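Local atomic coordinates of FBP protein (Leishmania major, PDB entry 5OEZ), a protein that probably catalyses the magnesium-dependent hydrolysis of fructose 1,6-bisphosphate to fructose 6-phosphate and phosphate, a step of gluconeogenesis. Residues G133-V138 with A286-I291; G277-L282 with T318-G323; L281-A286 with T312-R317. All coordinates share one frame; numbering follows the deposited sequence.

Interaction 1 of 3, residues G133-V138 with A286-I291; sequences GSIWGV and APMAMI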
# COMPACT_ATOMS: atom_id res chain seq x y z
N GLY C 133 -15.04 -14.35 -1.02
CA GLY C 133 -16.06 -13.30 -0.93
C GLY C 133 -16.81 -13.22 0.39
O GLY C 133 -16.65 -14.08 1.24
N SER C 134 -17.55 -12.13 0.57
CA SER C 134 -18.43 -11.91 1.73
C SER C 134 -19.77 -11.52 1.17
O SER C 134 -19.82 -10.84 0.15
CB SER C 134 -17.94 -10.76 2.63
OG SER C 134 -16.61 -10.94 3.10
N ILE C 135 -20.85 -11.88 1.85
CA ILE C 135 -22.22 -11.60 1.41
C ILE C 135 -23.07 -11.12 2.58
O ILE C 135 -22.91 -11.63 3.69
CB ILE C 135 -22.91 -12.86 0.84
CG1 ILE C 135 -21.99 -13.58 -0.15
CG2 ILE C 135 -24.22 -12.50 0.15
CD1 ILE C 135 -22.45 -14.98 -0.51
N TRP C 136 -23.97 -10.17 2.34
CA TRP C 136 -24.88 -9.73 3.39
C TRP C 136 -26.23 -9.30 2.83
O TRP C 136 -26.31 -8.87 1.69
CB TRP C 136 -24.26 -8.58 4.23
CG TRP C 136 -23.99 -7.41 3.42
CD1 TRP C 136 -24.84 -6.38 3.15
CD2 TRP C 136 -22.78 -7.13 2.70
NE1 TRP C 136 -24.22 -5.47 2.33
CE2 TRP C 136 -22.97 -5.91 2.03
CE3 TRP C 136 -21.56 -7.79 2.57
CZ2 TRP C 136 -22.00 -5.35 1.23
CZ3 TRP C 136 -20.59 -7.22 1.78
CH2 TRP C 136 -20.81 -6.02 1.12
N GLY C 137 -27.26 -9.45 3.65
CA GLY C 137 -28.61 -9.01 3.33
C GLY C 137 -29.15 -8.30 4.55
O GLY C 137 -28.92 -8.74 5.68
N VAL C 138 -29.90 -7.23 4.31
CA VAL C 138 -30.40 -6.36 5.37
C VAL C 138 -31.93 -6.24 5.30
O VAL C 138 -32.50 -6.00 4.23
CB VAL C 138 -29.78 -4.95 5.24
CG1 VAL C 138 -30.20 -4.04 6.41
CG2 VAL C 138 -28.27 -5.00 5.14
N ALA C 286 -30.78 -15.58 -0.79
CA ALA C 286 -31.69 -14.40 -0.87
C ALA C 286 -30.96 -13.07 -1.15
O ALA C 286 -31.38 -12.33 -2.03
CB ALA C 286 -32.57 -14.30 0.37
N PRO C 287 -29.87 -12.76 -0.44
CA PRO C 287 -29.07 -11.57 -0.84
C PRO C 287 -28.59 -11.58 -2.31
O PRO C 287 -28.78 -10.60 -3.02
CB PRO C 287 -27.88 -11.63 0.10
CG PRO C 287 -28.38 -12.36 1.30
CD PRO C 287 -29.31 -13.39 0.77
N MET C 288 -28.00 -12.68 -2.76
CA MET C 288 -27.61 -12.81 -4.16
C MET C 288 -28.79 -12.71 -5.11
O MET C 288 -28.67 -12.14 -6.19
CB MET C 288 -26.85 -14.12 -4.40
CG MET C 288 -25.43 -14.20 -3.84
SD MET C 288 -24.26 -12.84 -4.20
CE MET C 288 -24.86 -12.02 -5.67
N ALA C 289 -29.93 -13.30 -4.74
CA ALA C 289 -31.12 -13.20 -5.58
C ALA C 289 -31.56 -11.74 -5.78
O ALA C 289 -31.96 -11.36 -6.87
CB ALA C 289 -32.26 -14.03 -4.98
N MET C 290 -31.52 -10.94 -4.71
CA MET C 290 -31.92 -9.52 -4.80
C MET C 290 -30.98 -8.76 -5.73
O MET C 290 -31.42 -7.96 -6.53
CB MET C 290 -31.93 -8.84 -3.42
CG MET C 290 -32.64 -7.49 -3.43
SD MET C 290 -32.50 -6.61 -1.86
CE MET C 290 -33.20 -5.02 -2.30
N ILE C 291 -29.69 -9.04 -5.65
CA ILE C 291 -28.73 -8.40 -6.54
C ILE C 291 -28.97 -8.77 -8.00
O ILE C 291 -29.07 -7.89 -8.85
CB ILE C 291 -27.29 -8.74 -6.12
CG1 ILE C 291 -26.98 -8.06 -4.78
CG2 ILE C 291 -26.30 -8.27 -7.17
CD1 ILE C 291 -25.93 -8.80 -3.98
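Ile135 on strand 133-138 and Pro287 on helix 286-291 carry the apolar part of this contact. The branch methyl does the touching: Ile135 CG2 lies 3.8 Å from Pro287 CB, and the two side chains cross at about a right angle. With chi1 at -48°, CG2 is anti to the backbone N and reaches the helix. Met288 adds a looser touch, its SD 4.4 Å from Ile135 CG2. A beta-branched residue suits the strand here, because one branch can meet the helix while the side chain also lies beside Met252, which contacts fructose 6-phosphate when it is bound, and Glu284, which binds manganese when present.

The second kind of contact is of proline ring against backbone. Pro287 CB sits 3.6 Å from Trp136 O, and Pro287 CG is 3.9 Å from Gly137 N. Glycine fits under the ring because it brings no side chain toward the helix. Trp136 turns its indole the other way, onto Phe117 of the neighbouring strand.

The short strand and helix axes approach to 7.7 Å at 82°, a helix laid almost crosswise on the eight-stranded sheet. The seam joins the N- and C-terminal family regions next to the active site. With a proline, which has no N-H to donate, facing strand backbone that bonds to its own sheet neighbours, the contact rests on van der Waals packing and shape fit, with no polar bond across it.

Interaction 2 of 3, residues G277-L282 with T318-G323; sequences GKLRLL and TPVYFG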
# COMPACT_ATOMS: atom_id res chain seq x y z
N GLY C 277 -30.85 -28.80 -0.89
CA GLY C 277 -29.98 -27.92 -1.68
C GLY C 277 -28.76 -27.54 -0.87
O GLY C 277 -28.61 -28.03 0.24
N LYS C 278 -27.87 -26.72 -1.43
CA LYS C 278 -26.57 -26.43 -0.83
C LYS C 278 -26.53 -25.08 -0.14
O LYS C 278 -26.06 -25.01 0.98
CB LYS C 278 -25.47 -26.49 -1.89
CG LYS C 278 -24.04 -26.27 -1.45
CD LYS C 278 -23.18 -26.71 -2.62
CE LYS C 278 -21.70 -26.64 -2.29
NZ LYS C 278 -21.30 -27.40 -1.06
N LEU C 279 -27.10 -24.04 -0.75
CA LEU C 279 -26.98 -22.71 -0.25
C LEU C 279 -28.02 -22.40 0.79
O LEU C 279 -29.19 -22.80 0.68
CB LEU C 279 -27.07 -21.69 -1.38
CG LEU C 279 -26.04 -21.71 -2.49
CD1 LEU C 279 -26.09 -20.40 -3.26
CD2 LEU C 279 -24.63 -21.99 -2.00
N ARG C 280 -27.56 -21.69 1.82
CA ARG C 280 -28.43 -21.16 2.85
C ARG C 280 -29.21 -19.95 2.32
O ARG C 280 -28.62 -19.08 1.68
CB ARG C 280 -27.61 -20.77 4.08
CG ARG C 280 -27.42 -21.93 5.01
CD ARG C 280 -26.49 -21.65 6.20
NE ARG C 280 -25.48 -22.75 6.44
CZ ARG C 280 -24.40 -23.00 5.69
NH1 ARG C 280 -24.14 -22.26 4.62
NH2 ARG C 280 -23.55 -24.00 5.98
N LEU C 281 -30.51 -19.95 2.55
CA LEU C 281 -31.42 -18.91 2.07
C LEU C 281 -31.11 -17.50 2.60
O LEU C 281 -30.91 -16.58 1.81
CB LEU C 281 -32.86 -19.26 2.44
CG LEU C 281 -33.96 -18.31 1.99
CD1 LEU C 281 -34.02 -18.26 0.48
CD2 LEU C 281 -35.28 -18.77 2.55
N LEU C 282 -31.06 -17.35 3.91
CA LEU C 282 -30.87 -16.04 4.53
C LEU C 282 -29.51 -15.41 4.29
O LEU C 282 -29.41 -14.21 4.02
CB LEU C 282 -31.07 -16.11 6.03
CG LEU C 282 -32.49 -15.96 6.56
CD1 LEU C 282 -32.48 -15.94 8.08
CD2 LEU C 282 -33.19 -14.71 6.04
N THR C 318 -31.70 -24.04 0.00
CA THR C 318 -32.37 -24.06 -1.28
C THR C 318 -31.34 -24.32 -2.39
O THR C 318 -30.22 -23.85 -2.26
CB THR C 318 -33.13 -22.71 -1.55
OG1 THR C 318 -33.69 -22.71 -2.87
CG2 THR C 318 -32.22 -21.50 -1.40
N PRO C 319 -31.74 -25.03 -3.47
CA PRO C 319 -30.96 -24.95 -4.71
C PRO C 319 -31.16 -23.60 -5.38
O PRO C 319 -32.07 -22.86 -5.02
CB PRO C 319 -31.58 -26.06 -5.57
CG PRO C 319 -32.99 -26.11 -5.13
CD PRO C 319 -33.00 -25.78 -3.66
N VAL C 320 -30.29 -23.27 -6.33
CA VAL C 320 -30.37 -21.98 -7.03
C VAL C 320 -30.05 -22.14 -8.51
O VAL C 320 -29.16 -22.91 -8.88
CB VAL C 320 -29.42 -20.88 -6.41
CG1 VAL C 320 -29.72 -20.63 -4.94
CG2 VAL C 320 -27.95 -21.25 -6.59
N TYR C 321 -30.77 -21.37 -9.32
CA TYR C 321 -30.51 -21.19 -10.73
C TYR C 321 -30.59 -19.67 -10.98
O TYR C 321 -31.67 -19.09 -10.99
CB TYR C 321 -31.54 -21.96 -11.56
CG TYR C 321 -31.77 -23.36 -11.04
CD1 TYR C 321 -32.76 -23.60 -10.10
CD2 TYR C 321 -30.97 -24.43 -11.45
CE1 TYR C 321 -32.96 -24.87 -9.59
CE2 TYR C 321 -31.17 -25.70 -10.94
CZ TYR C 321 -32.17 -25.92 -10.03
OH TYR C 321 -32.40 -27.17 -9.49
N PHE C 322 -29.42 -19.06 -11.16
CA PHE C 322 -29.27 -17.59 -11.23
C PHE C 322 -28.65 -17.17 -12.56
O PHE C 322 -27.68 -17.77 -13.00
CB PHE C 322 -28.27 -17.08 -10.17
CG PHE C 322 -28.79 -17.07 -8.75
CD1 PHE C 322 -30.09 -17.39 -8.40
CD2 PHE C 322 -27.93 -16.70 -7.73
CE1 PHE C 322 -30.51 -17.36 -7.08
CE2 PHE C 322 -28.34 -16.65 -6.41
CZ PHE C 322 -29.63 -16.98 -6.08
N GLY C 323 -29.15 -16.09 -13.14
CA GLY C 323 -28.38 -15.35 -14.13
C GLY C 323 -29.22 -14.65 -15.17
O GLY C 323 -30.31 -14.14 -14.87
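Leu279 O receives the N-H of Thr318 at 2.9 Å, the sound polar bond between these segments, with an N-H...O angle of 152°. The return bond, from Leu279 N to Thr318 O, is long and bent, weak at 3.5 Å.

Beside it, Gly277 brings its CA to 3.8 Å from Pro319 N. Glycine suits this place twice over: its positive phi of 100° is easy for a residue without a side chain, and the bare CA lets the two backbones close in. Leu279 and Val320 meet at about a right angle, with Leu279 CD1 set against both valine methyls, 3.9 Å from CG2. Thr318 splits its two branches. OG1, anti to the backbone N (chi1 175°), donates to Pro319 O at 2.7 Å in the carbonyl plane, which satisfies the buried hydroxyl; the methyl CG2 is left to face Leu281 CD1 at 4.2 Å.

Lys278 sends its long chain away from this seam, along Tyr268; both residues contact fructose 6-phosphate when it is bound, though it is absent here. Arg280 forms a salt bridge with Glu97, which binds manganese in the metal-loaded enzyme. A short, weakly bonded extended segment thus leads, through Arg280 at the N-cap position, into helix 281-294, in the C-terminal part of a class 1 fructose-1,6-bisphosphatase, where sheet, substrate pocket and metal site adjoin.

Interaction 3 of 3, residues L281-A286 with T312-R317; sequences LLYEAA and TRLHQR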
# COMPACT_ATOMS: atom_id res chain seq x y z
N LEU C 281 -30.51 -19.95 2.55
CA LEU C 281 -31.42 -18.91 2.07
C LEU C 281 -31.11 -17.50 2.60
O LEU C 281 -30.91 -16.58 1.81
CB LEU C 281 -32.86 -19.26 2.44
CG LEU C 281 -33.96 -18.31 1.99
CD1 LEU C 281 -34.02 -18.26 0.48
CD2 LEU C 281 -35.28 -18.77 2.55
N LEU C 282 -31.06 -17.35 3.91
CA LEU C 282 -30.87 -16.04 4.53
C LEU C 282 -29.51 -15.41 4.29
O LEU C 282 -29.41 -14.21 4.02
CB LEU C 282 -31.07 -16.11 6.03
CG LEU C 282 -32.49 -15.96 6.56
CD1 LEU C 282 -32.48 -15.94 8.08
CD2 LEU C 282 -33.19 -14.71 6.04
N TYR C 283 -28.47 -16.22 4.42
CA TYR C 283 -27.11 -15.73 4.43
C TYR C 283 -26.49 -15.54 3.04
O TYR C 283 -25.61 -14.70 2.88
CB TYR C 283 -26.23 -16.67 5.25
CG TYR C 283 -26.74 -16.91 6.65
CD1 TYR C 283 -26.51 -16.00 7.68
CD2 TYR C 283 -27.43 -18.06 6.96
CE1 TYR C 283 -26.97 -16.24 8.97
CE2 TYR C 283 -27.89 -18.31 8.24
CZ TYR C 283 -27.65 -17.39 9.24
OH TYR C 283 -28.11 -17.65 10.50
N GLU C 284 -26.95 -16.32 2.04
CA GLU C 284 -26.33 -16.39 0.71
C GLU C 284 -27.34 -16.25 -0.42
O GLU C 284 -27.22 -15.34 -1.24
CB GLU C 284 -25.58 -17.72 0.52
CG GLU C 284 -24.47 -17.97 1.55
CD GLU C 284 -23.97 -19.41 1.59
OE1 GLU C 284 -24.72 -20.36 1.25
OE2 GLU C 284 -22.80 -19.61 1.98
N ALA C 285 -28.30 -17.17 -0.51
CA ALA C 285 -29.18 -17.22 -1.69
C ALA C 285 -30.10 -15.99 -1.85
O ALA C 285 -30.19 -15.43 -2.93
CB ALA C 285 -29.99 -18.51 -1.70
N ALA C 286 -30.78 -15.58 -0.79
CA ALA C 286 -31.69 -14.40 -0.87
C ALA C 286 -30.96 -13.07 -1.15
O ALA C 286 -31.38 -12.33 -2.03
CB ALA C 286 -32.57 -14.30 0.37
N THR C 312 -38.85 -20.32 7.28
CA THR C 312 -39.32 -21.16 8.38
C THR C 312 -38.19 -21.39 9.40
O THR C 312 -38.46 -21.65 10.56
CB THR C 312 -39.82 -22.53 7.83
OG1 THR C 312 -38.71 -23.32 7.39
CG2 THR C 312 -40.78 -22.36 6.64
N ARG C 313 -36.94 -21.29 8.94
CA ARG C 313 -35.76 -21.74 9.69
C ARG C 313 -34.56 -20.84 9.43
O ARG C 313 -34.32 -20.46 8.31
CB ARG C 313 -35.45 -23.17 9.30
CG ARG C 313 -36.08 -24.20 10.19
CD ARG C 313 -35.78 -25.53 9.56
NE ARG C 313 -36.35 -25.58 8.23
CZ ARG C 313 -35.80 -26.14 7.16
NH1 ARG C 313 -34.62 -26.77 7.19
NH2 ARG C 313 -36.46 -26.07 6.02
N LEU C 314 -33.82 -20.48 10.47
CA LEU C 314 -32.65 -19.63 10.32
C LEU C 314 -31.61 -20.20 9.34
O LEU C 314 -31.04 -19.45 8.54
CB LEU C 314 -32.08 -19.37 11.70
CG LEU C 314 -30.79 -18.62 11.94
CD1 LEU C 314 -30.97 -17.18 11.48
CD2 LEU C 314 -30.34 -18.71 13.40
N HIS C 315 -31.45 -21.52 9.35
CA HIS C 315 -30.44 -22.22 8.55
C HIS C 315 -31.02 -23.04 7.41
O HIS C 315 -30.39 -23.97 6.93
CB HIS C 315 -29.63 -23.09 9.49
CG HIS C 315 -28.72 -22.30 10.36
ND1 HIS C 315 -27.78 -21.41 9.87
CD2 HIS C 315 -28.62 -22.25 11.70
CE1 HIS C 315 -27.14 -20.85 10.88
NE2 HIS C 315 -27.63 -21.35 12.00
N GLN C 316 -32.18 -22.63 6.91
CA GLN C 316 -32.84 -23.36 5.83
C GLN C 316 -32.07 -23.15 4.51
O GLN C 316 -31.34 -22.18 4.33
CB GLN C 316 -34.33 -23.00 5.76
CG GLN C 316 -34.81 -22.15 4.60
CD GLN C 316 -36.28 -21.74 4.79
OE1 GLN C 316 -36.69 -21.33 5.88
NE2 GLN C 316 -37.06 -21.85 3.73
N ARG C 317 -32.23 -24.11 3.60
CA ARG C 317 -31.47 -24.16 2.38
C ARG C 317 -32.33 -24.29 1.15
O ARG C 317 -33.52 -24.58 1.24
CB ARG C 317 -30.55 -25.34 2.40
CG ARG C 317 -29.59 -25.34 3.56
CD ARG C 317 -28.55 -26.40 3.33
NE ARG C 317 -27.61 -26.42 4.45
CZ ARG C 317 -26.28 -26.37 4.41
NH1 ARG C 317 -25.63 -26.29 3.26
NH2 ARG C 317 -25.57 -26.43 5.55
O HOH W 1 -30.72 -19.80 5.85
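Leu281 and Gln316 lie side by side and point the same way, and here the contact is tight. Leu281 N donates to Gln316 O at 3.0 Å, nearly straight at 169°, while Leu281 CD2 rests 3.7 Å from Gln316 NE2. A water extends the grip: it accepts from Leu282 N and donates to Leu314 O and again to Gln316 O, so that this carbonyl serves two donors. Loop carbonyls thereby engage N-H groups of the first helical turn, which have no earlier turn to bond to. The close fit continues at Leu314, whose CD1 meets Leu282 CD1 at 3.9 Å and comes to 3.1 Å from the hydroxyl oxygen OH of Tyr283, the leucine and tyrosine side chains crossing obliquely; Phe116 touches all three.

Gln316 also braces its own loop. Its OE1 takes Thr312 N at 2.8 Å in the amide's carbonyl plane, Arg313 N slightly tilted from that plane, and Thr312 OG1 from well above it; NE2 goes to Ser310 O. An amide suits this buried spot because it can both accept and donate.

The loop makes a type I beta turn from Arg313 to Gln316, while the facing helix opens with a wider pi-type turn, Ala286 N bonding to Leu281 O at 2.8 Å. On this turn sits Glu284, which binds manganese when metal is present; its OE2 lies close to the carboxylates of Glu97 and Asp118, which also bind the metals.

Toward the solvent the fit loosens. His315 starts with its CB directed away, but chi1 of -72° brings the ring back near Tyr283; the planes are 24° apart and so slid that, with centroids 5.5 Å apart, they barely overlap. Farther out, exposed Arg313 lays a guanidinium face over Gln316 CB and reaches Glu276 in a salt bridge.

All three contacts use helix 281-294. Along the chain, strand 133-138 comes first, then the entry to the helix at 277-282, the helix itself, the loop 312-317 and strand 318-323. Interactions 2 and 3 have centres about 9 Å apart and share Leu281 and Leu282; interaction 1, near the centre of the chain, lies about 11 Å from each. The helix is thus held by the eight-stranded sheet of the N-terminal part on one hand and by strand 318-323 and the loop 312-317 before it on the other. Met288 CB also packs on Phe322 CE2 at 3.6 Å. Glu284, which binds manganese when present, sits on this helix, between the two parts.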